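Local coordinates for putative lipoprotein (Campylobacter jejuni subsp. jejuni, PDB 2G5G) that binds heme as a cofacial pair in a dimer linked to that binding, and probably serves in bacterial heme transport as a lipoprotein, at residues 98-103 with 130-135; 80-85 with 135-140. One frame throughout, in Å; residues are numbered along the deposited sequence.

Contact 1. Residues 98-103 with 130-135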
ATOM      1  N   LYS A  98      21.325  27.133  -0.311  1.00 42.76           N
ATOM      2  CA  LYS A  98      21.659  28.482   0.145  1.00 44.60           C
ATOM      3  C   LYS A  98      22.424  28.426   1.474  1.00 45.04           C
ATOM      4  O   LYS A  98      23.481  29.052   1.594  1.00 45.97           O
ATOM      5  CB  LYS A  98      20.374  29.309   0.268  1.00 44.73           C
ATOM      6  CG  LYS A  98      20.578  30.811   0.506  1.00 48.04           C
ATOM      7  CD  LYS A  98      19.376  31.633   0.021  1.00 51.29           C
ATOM      8  CE  LYS A  98      19.197  31.527  -1.510  1.00 53.61           C
ATOM      9  NZ  LYS A  98      18.733  32.813  -2.124  1.00 54.89           N
ATOM     10  N   ASN A  99      21.916  27.643   2.433  1.00 45.86           N
ATOM     11  CA  ASN A  99      22.503  27.525   3.783  1.00 46.86           C
ATOM     12  C   ASN A  99      23.562  26.441   3.931  1.00 47.50           C
ATOM     13  O   ASN A  99      23.885  26.031   5.051  1.00 47.08           O
ATOM     14  CB  ASN A  99      21.434  27.259   4.848  1.00 47.30           C
ATOM     15  CG  ASN A  99      20.226  28.132   4.708  1.00 47.41           C
ATOM     16  OD1 ASN A  99      20.310  29.267   4.263  1.00 49.40           O
ATOM     17  ND2 ASN A  99      19.081  27.596   5.073  1.00 46.96           N
ATOM     18  N   LYS A 100      24.091  25.987   2.804  1.00 47.98           N
ATOM     19  CA  LYS A 100      25.112  24.946   2.741  1.00 48.97           C
ATOM     20  C   LYS A 100      26.151  24.983   3.877  1.00 50.24           C
ATOM     21  O   LYS A 100      26.380  23.977   4.566  1.00 50.25           O
ATOM     22  CB  LYS A 100      25.822  25.063   1.395  1.00 48.26           C
ATOM     23  CG  LYS A 100      26.493  23.819   0.947  1.00 47.36           C
ATOM     24  CD  LYS A 100      26.973  23.948  -0.490  1.00 44.69           C
ATOM     25  CE  LYS A 100      25.860  23.629  -1.487  1.00 41.56           C
ATOM     26  NZ  LYS A 100      26.517  23.118  -2.721  1.00 39.06           N
ATOM     27  N   LYS A 101      26.772  26.144   4.059  1.00 51.51           N
ATOM     28  CA  LYS A 101      27.883  26.312   5.004  1.00 53.08           C
ATOM     29  C   LYS A 101      27.423  26.318   6.464  1.00 53.66           C
ATOM     30  O   LYS A 101      28.240  26.304   7.384  1.00 53.87           O
ATOM     31  CB  LYS A 101      28.623  27.607   4.690  1.00 53.26           C
ATOM     32  CG  LYS A 101      29.433  27.572   3.404  1.00 54.22           C
ATOM     33  CD  LYS A 101      29.606  28.987   2.879  1.00 56.29           C
ATOM     34  CE  LYS A 101      30.976  29.174   2.244  1.00 58.38           C
ATOM     35  NZ  LYS A 101      31.350  30.612   2.116  1.00 58.46           N
ATOM     36  N   THR A 102      26.105  26.321   6.648  1.00 54.39           N
ATOM     37  CA  THR A 102      25.444  26.447   7.949  1.00 54.97           C
ATOM     38  C   THR A 102      24.833  25.106   8.426  1.00 55.00           C
ATOM     39  O   THR A 102      24.469  24.939   9.593  1.00 54.62           O
ATOM     40  CB  THR A 102      24.414  27.622   7.868  1.00 55.15           C
ATOM     41  OG1 THR A 102      24.967  28.775   8.521  1.00 56.37           O
ATOM     42  CG2 THR A 102      23.050  27.280   8.456  1.00 54.81           C
ATOM     43  N   ILE A 103      24.758  24.147   7.509  1.00 54.96           N
ATOM     44  CA  ILE A 103      24.269  22.808   7.819  1.00 54.52           C
ATOM     45  C   ILE A 103      25.469  21.898   8.081  1.00 54.56           C
ATOM     46  O   ILE A 103      26.392  21.812   7.272  1.00 54.82           O
ATOM     47  CB  ILE A 103      23.384  22.278   6.672  1.00 54.35           C
ATOM     48  CG1 ILE A 103      22.192  23.212   6.453  1.00 53.39           C
ATOM     49  CG2 ILE A 103      22.902  20.879   6.976  1.00 54.69           C
ATOM     50  CD1 ILE A 103      21.775  23.358   5.014  1.00 51.97           C
ATOM     51  N   VAL A 130      27.928  15.050  -2.389  1.00 32.96           N
ATOM     52  CA  VAL A 130      27.152  15.876  -3.327  1.00 32.52           C
ATOM     53  C   VAL A 130      26.816  17.236  -2.699  1.00 33.13           C
ATOM     54  O   VAL A 130      27.160  18.302  -3.264  1.00 31.84           O
ATOM     55  CB  VAL A 130      25.881  15.167  -3.824  1.00 32.23           C
ATOM     56  CG1 VAL A 130      24.983  16.136  -4.609  1.00 30.44           C
ATOM     57  CG2 VAL A 130      26.279  13.986  -4.727  1.00 30.43           C
ATOM     58  N   PHE A 131      26.167  17.168  -1.539  1.00 33.18           N
ATOM     59  CA  PHE A 131      25.668  18.339  -0.856  1.00 34.12           C
ATOM     60  C   PHE A 131      26.714  19.428  -0.649  1.00 34.14           C
ATOM     61  O   PHE A 131      26.393  20.592  -0.879  1.00 33.79           O
ATOM     62  CB  PHE A 131      24.970  17.996   0.456  1.00 34.53           C
ATOM     63  CG  PHE A 131      24.296  19.175   1.083  1.00 36.61           C
ATOM     64  CD1 PHE A 131      23.054  19.616   0.607  1.00 37.11           C
ATOM     65  CD2 PHE A 131      24.922  19.891   2.111  1.00 37.40           C
ATOM     66  CE1 PHE A 131      22.424  20.722   1.165  1.00 38.95           C
ATOM     67  CE2 PHE A 131      24.307  21.001   2.669  1.00 36.67           C
ATOM     68  CZ  PHE A 131      23.049  21.417   2.206  1.00 37.39           C
ATOM     69  N   TYR A 132      27.951  19.045  -0.286  1.00 33.83           N
ATOM     70  CA  TYR A 132      29.036  20.005   0.030  1.00 33.56           C
ATOM     71  C   TYR A 132      29.921  20.440  -1.122  1.00 32.91           C
ATOM     72  O   TYR A 132      30.855  21.243  -0.927  1.00 32.82           O
ATOM     73  CB  TYR A 132      29.888  19.508   1.213  1.00 33.94           C
ATOM     74  CG  TYR A 132      29.057  19.418   2.470  1.00 35.14           C
ATOM     75  CD1 TYR A 132      28.663  18.175   2.980  1.00 35.72           C
ATOM     76  CD2 TYR A 132      28.594  20.575   3.111  1.00 35.26           C
ATOM     77  CE1 TYR A 132      27.859  18.081   4.119  1.00 37.11           C
ATOM     78  CE2 TYR A 132      27.787  20.492   4.260  1.00 36.04           C
ATOM     79  CZ  TYR A 132      27.437  19.242   4.766  1.00 36.35           C
ATOM     80  OH  TYR A 132      26.647  19.137   5.893  1.00 36.24           O
ATOM     81  N   SER A 133      29.653  19.915  -2.320  1.00 30.78           N
ATOM     82  CA  SER A 133      30.372  20.358  -3.503  1.00 29.75           C
ATOM     83  C   SER A 133      29.636  21.592  -4.009  1.00 28.86           C
ATOM     84  O   SER A 133      28.806  22.149  -3.321  1.00 29.16           O
ATOM     85  CB  SER A 133      30.366  19.260  -4.589  1.00 29.78           C
ATOM     86  OG  SER A 133      29.018  18.924  -4.935  1.00 28.27           O
ATOM     87  N   LYS A 134      29.908  21.980  -5.242  1.00 29.60           N
ATOM     88  CA  LYS A 134      29.195  23.072  -5.886  1.00 29.13           C
ATOM     89  C   LYS A 134      27.844  22.666  -6.493  1.00 29.38           C
ATOM     90  O   LYS A 134      27.132  23.511  -7.060  1.00 29.23           O
ATOM     91  CB  LYS A 134      30.110  23.672  -6.942  1.00 30.11           C
ATOM     92  CG  LYS A 134      31.292  24.419  -6.319  1.00 32.21           C
ATOM     93  CD  LYS A 134      32.222  24.903  -7.380  1.00 37.50           C
ATOM     94  CE  LYS A 134      33.054  26.029  -6.819  1.00 40.50           C
ATOM     95  NZ  LYS A 134      33.583  26.926  -7.876  1.00 43.09           N
ATOM     96  N   SER A 135      27.487  21.384  -6.383  1.00 27.73           N
ATOM     97  CA  SER A 135      26.222  20.898  -6.932  1.00 26.91           C
ATOM     98  C   SER A 135      25.025  21.315  -6.112  1.00 26.44           C
ATOM     99  O   SER A 135      25.100  21.386  -4.888  1.00 26.48           O
ATOM    100  CB  SER A 135      26.216  19.363  -7.007  1.00 26.32           C
ATOM    101  OG  SER A 135      27.167  18.928  -7.940  1.00 26.17           O
TER
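Three backbone carbonyl oxygens gather round the amine of K100. The shortest bond runs from K100 NZ to S133 O at 2.6 Å; a second, of 3.1 Å, joins K100 NZ to S135 O from above that carbonyl's plane, and F131 O adds a weak third. A bend at chi3 (-84°) in an otherwise extended chain carries the amine in among these oxygens, while CD and CE brush past F131 O. Lower along the same side chain, CG approaches F131 CE2 obliquely at 4.0 Å. The F131 ring also takes I103 CD1 at its edge, 3.6 Å from CZ, the two side chains crossing nearly at right angles. A further bond runs the other way across the contact: Y132 OH donates to I103 O at 3.0 Å from well above the carbonyl plane, and a face of the Y132 ring lies against F131 CD2. Helix 124-131 is followed by a turn, and the K100 amine, from the loop after helix 90-98, ties down its carbonyls. Within that turn S133 OG donates to V130 O at 2.6 Å and accepts from S135 N, forming an ST turn in the passage from helix 124-131 to strand 137-141.

Contact 2. Residues 80-85 with 135-140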
ATOM      1  N   VAL A  80      22.658  17.495  -9.136  1.00 21.58           N
ATOM      2  CA  VAL A  80      22.294  16.083  -8.914  1.00 20.39           C
ATOM      3  C   VAL A  80      20.830  15.938  -8.509  1.00 21.34           C
ATOM      4  O   VAL A  80      20.384  16.517  -7.520  1.00 20.97           O
ATOM      5  CB  VAL A  80      23.204  15.396  -7.876  1.00 19.64           C
ATOM      6  CG1 VAL A  80      22.736  13.941  -7.598  1.00 17.72           C
ATOM      7  CG2 VAL A  80      24.623  15.376  -8.369  1.00 20.08           C
ATOM      8  N   ALA A  81      20.073  15.199  -9.321  1.00 20.53           N
ATOM      9  CA  ALA A  81      18.673  14.927  -9.024  1.00 20.79           C
ATOM     10  C   ALA A  81      18.606  13.561  -8.347  1.00 20.41           C
ATOM     11  O   ALA A  81      19.384  12.659  -8.655  1.00 20.35           O
ATOM     12  CB  ALA A  81      17.839  14.930 -10.333  1.00 19.95           C
ATOM     13  N   LEU A  82      17.666  13.412  -7.433  1.00 22.14           N
ATOM     14  CA  LEU A  82      17.567  12.210  -6.614  1.00 23.18           C
ATOM     15  C   LEU A  82      16.170  11.640  -6.657  1.00 24.04           C
ATOM     16  O   LEU A  82      15.189  12.319  -6.308  1.00 23.87           O
ATOM     17  CB  LEU A  82      18.019  12.488  -5.158  1.00 22.71           C
ATOM     18  CG  LEU A  82      19.489  12.813  -4.870  1.00 23.03           C
ATOM     19  CD1 LEU A  82      19.713  13.164  -3.394  1.00 24.36           C
ATOM     20  CD2 LEU A  82      20.418  11.694  -5.297  1.00 22.92           C
ATOM     21  N   GLU A  83      16.056  10.381  -7.089  1.00 24.17           N
ATOM     22  CA  GLU A  83      14.787   9.662  -6.952  1.00 24.66           C
ATOM     23  C   GLU A  83      14.333   9.735  -5.480  1.00 25.34           C
ATOM     24  O   GLU A  83      13.131   9.683  -5.198  1.00 25.35           O
ATOM     25  CB  GLU A  83      14.951   8.180  -7.344  1.00 24.03           C
ATOM     26  CG  GLU A  83      13.678   7.312  -7.097  1.00 23.92           C
ATOM     27  CD  GLU A  83      13.908   5.796  -7.264  1.00 25.41           C
ATOM     28  OE1 GLU A  83      15.032   5.363  -7.573  1.00 24.83           O
ATOM     29  OE2 GLU A  83      12.946   5.047  -7.067  1.00 24.14           O
HETATM   30  N   MSE A  84      15.275   9.853  -4.544  1.00 26.51           N
HETATM   31  CA  MSE A  84      14.832   9.782  -3.124  1.00 28.63           C
HETATM   32  C   MSE A  84      14.217  11.033  -2.536  1.00 29.17           C
HETATM   33  O   MSE A  84      13.705  11.001  -1.418  1.00 30.41           O
HETATM   34  CB  MSE A  84      15.797   9.078  -2.145  1.00 29.14           C
HETATM   35  CG  MSE A  84      17.297   8.990  -2.378  1.00 31.06           C
HETATM   36 SE   MSE A  84      18.134   8.545  -4.135  0.90 35.43          SE
HETATM   37  CE  MSE A  84      17.161   6.936  -4.724  0.90 31.39           C
ATOM     38  N   LEU A  85      14.202  12.121  -3.306  1.00 28.99           N
ATOM     39  CA  LEU A  85      13.510  13.332  -2.873  1.00 29.22           C
ATOM     40  C   LEU A  85      12.465  13.717  -3.871  1.00 29.56           C
ATOM     41  O   LEU A  85      12.673  13.582  -5.093  1.00 28.52           O
ATOM     42  CB  LEU A  85      14.502  14.469  -2.630  1.00 29.72           C
ATOM     43  CG  LEU A  85      15.438  14.232  -1.453  1.00 29.41           C
ATOM     44  CD1 LEU A  85      16.646  15.142  -1.464  1.00 30.50           C
ATOM     45  CD2 LEU A  85      14.658  14.389  -0.135  1.00 29.93           C
ATOM     46  N   SER A 135      27.487  21.384  -6.383  1.00 27.73           N
ATOM     47  CA  SER A 135      26.222  20.898  -6.932  1.00 26.91           C
ATOM     48  C   SER A 135      25.025  21.315  -6.112  1.00 26.44           C
ATOM     49  O   SER A 135      25.100  21.386  -4.888  1.00 26.48           O
ATOM     50  CB  SER A 135      26.216  19.363  -7.007  1.00 26.32           C
ATOM     51  OG  SER A 135      27.167  18.928  -7.940  1.00 26.17           O
ATOM     52  N   LYS A 136      23.907  21.560  -6.780  1.00 24.99           N
ATOM     53  CA  LYS A 136      22.639  21.632  -6.083  1.00 24.62           C
ATOM     54  C   LYS A 136      21.907  20.282  -6.138  1.00 25.06           C
ATOM     55  O   LYS A 136      21.887  19.595  -7.181  1.00 24.16           O
ATOM     56  CB  LYS A 136      21.740  22.745  -6.638  1.00 24.56           C
ATOM     57  CG  LYS A 136      20.469  22.953  -5.819  1.00 27.61           C
ATOM     58  CD  LYS A 136      19.859  24.316  -6.026  1.00 32.42           C
ATOM     59  CE  LYS A 136      18.927  24.283  -7.199  1.00 34.07           C
ATOM     60  NZ  LYS A 136      18.152  25.560  -7.288  1.00 34.82           N
ATOM     61  N   ILE A 137      21.305  19.901  -5.020  1.00 24.24           N
ATOM     62  CA  ILE A 137      20.438  18.705  -5.007  1.00 25.29           C
ATOM     63  C   ILE A 137      19.030  19.029  -5.457  1.00 25.47           C
ATOM     64  O   ILE A 137      18.369  19.939  -4.910  1.00 26.08           O
ATOM     65  CB  ILE A 137      20.453  17.968  -3.619  1.00 25.65           C
ATOM     66  CG1 ILE A 137      21.848  17.385  -3.377  1.00 24.33           C
ATOM     67  CG2 ILE A 137      19.382  16.868  -3.576  1.00 24.44           C
ATOM     68  CD1 ILE A 137      22.103  16.773  -2.012  1.00 25.69           C
ATOM     69  N   LEU A 138      18.556  18.276  -6.452  1.00 24.58           N
ATOM     70  CA  LEU A 138      17.201  18.426  -6.948  1.00 23.74           C
ATOM     71  C   LEU A 138      16.322  17.245  -6.512  1.00 23.75           C
ATOM     72  O   LEU A 138      16.781  16.099  -6.529  1.00 22.88           O
ATOM     73  CB  LEU A 138      17.196  18.531  -8.492  1.00 23.82           C
ATOM     74  CG  LEU A 138      18.233  19.430  -9.180  1.00 23.08           C
ATOM     75  CD1 LEU A 138      18.175  19.250 -10.731  1.00 20.75           C
ATOM     76  CD2 LEU A 138      18.046  20.923  -8.775  1.00 23.45           C
ATOM     77  N   GLY A 139      15.072  17.531  -6.129  1.00 22.65           N
ATOM     78  CA  GLY A 139      14.052  16.478  -5.945  1.00 22.55           C
ATOM     79  C   GLY A 139      13.498  16.070  -7.294  1.00 22.39           C
ATOM     80  O   GLY A 139      13.073  16.922  -8.070  1.00 22.18           O
ATOM     81  N   ALA A 140      13.564  14.769  -7.616  1.00 22.71           N
ATOM     82  CA  ALA A 140      13.214  14.306  -8.956  1.00 23.40           C
ATOM     83  C   ALA A 140      11.831  13.708  -8.995  1.00 24.23           C
ATOM     84  O   ALA A 140      11.195  13.671 -10.039  1.00 25.43           O
ATOM     85  CB  ALA A 140      14.273  13.259  -9.469  1.00 23.16           C
TER
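Four backbone hydrogen bonds join V80-L82 to K136-A140 as neighbouring parallel strands of a beta-alpha-beta crossover through helices 90-98, 108-111 and 124-131, with 137-141 the outermost strand of the mixed sheet within this chain. The first two are nearly straight: V80 N to K136 O, 3.0 Å with 171° at the hydrogen, and L138 N to V80 O at 2.8 Å. L82 N binds L138 O, and A140 N reaches L82 O at 3.2 Å from above its carbonyl plane. Between these bonds, I137 CA and A81 CA turn their hydrogens to V80 O and L138 O, the supplementary CH...O contacts of a parallel pair.

After L82 the backbone turns a corner through a type I turn, L82 to L85, closed by L85 N on L82 O. That oxygen therefore receives two donors, L85 N and A140 N, from opposite faces of its plane. The turn brings L85 O back to A140 N in a weak bond. It carries E83, whose side chain lies about 7 Å from a bound heme and whose OE1 accepts from G220 N.

Side chains sort onto two faces. V80, L82 and I137 point to the one covered by helix 124-131; A81 and L138 share the other. At chi1 -66° the CG1 branch of I137 lies beside the backbone N, and CG2 touches both L82 CD1 and L85 CD1, which lie on one side of it. A81 CB meets L138 CB and A140 CB, the latter at 4.0 Å. The tightest apolar touch is I137 CG2 with L82 CD1, at 3.7 Å.

Overall arrangement
Both contacts draw on the same passage, since S135 belongs to each: it ends the turn after helix 124-131 and leads into strand 137-141. Contact 1 is partly buried and lies about 21 Å from the centre of the chain, whereas contact 2 is buried and lies about 9 Å from it; their centres are about 13 Å apart. Their chemistry follows this placement. Toward the periphery, loop and helix end are joined by side chains reaching backbone carbonyls, with a small aromatic-aliphatic contact beside them; in the sheet, backbone pairs with backbone and aliphatic groups fill the faces. The two meet where V130 CG1 packs on I137 CG1 (3.6 Å), setting helix 124-131 against the strand that follows it.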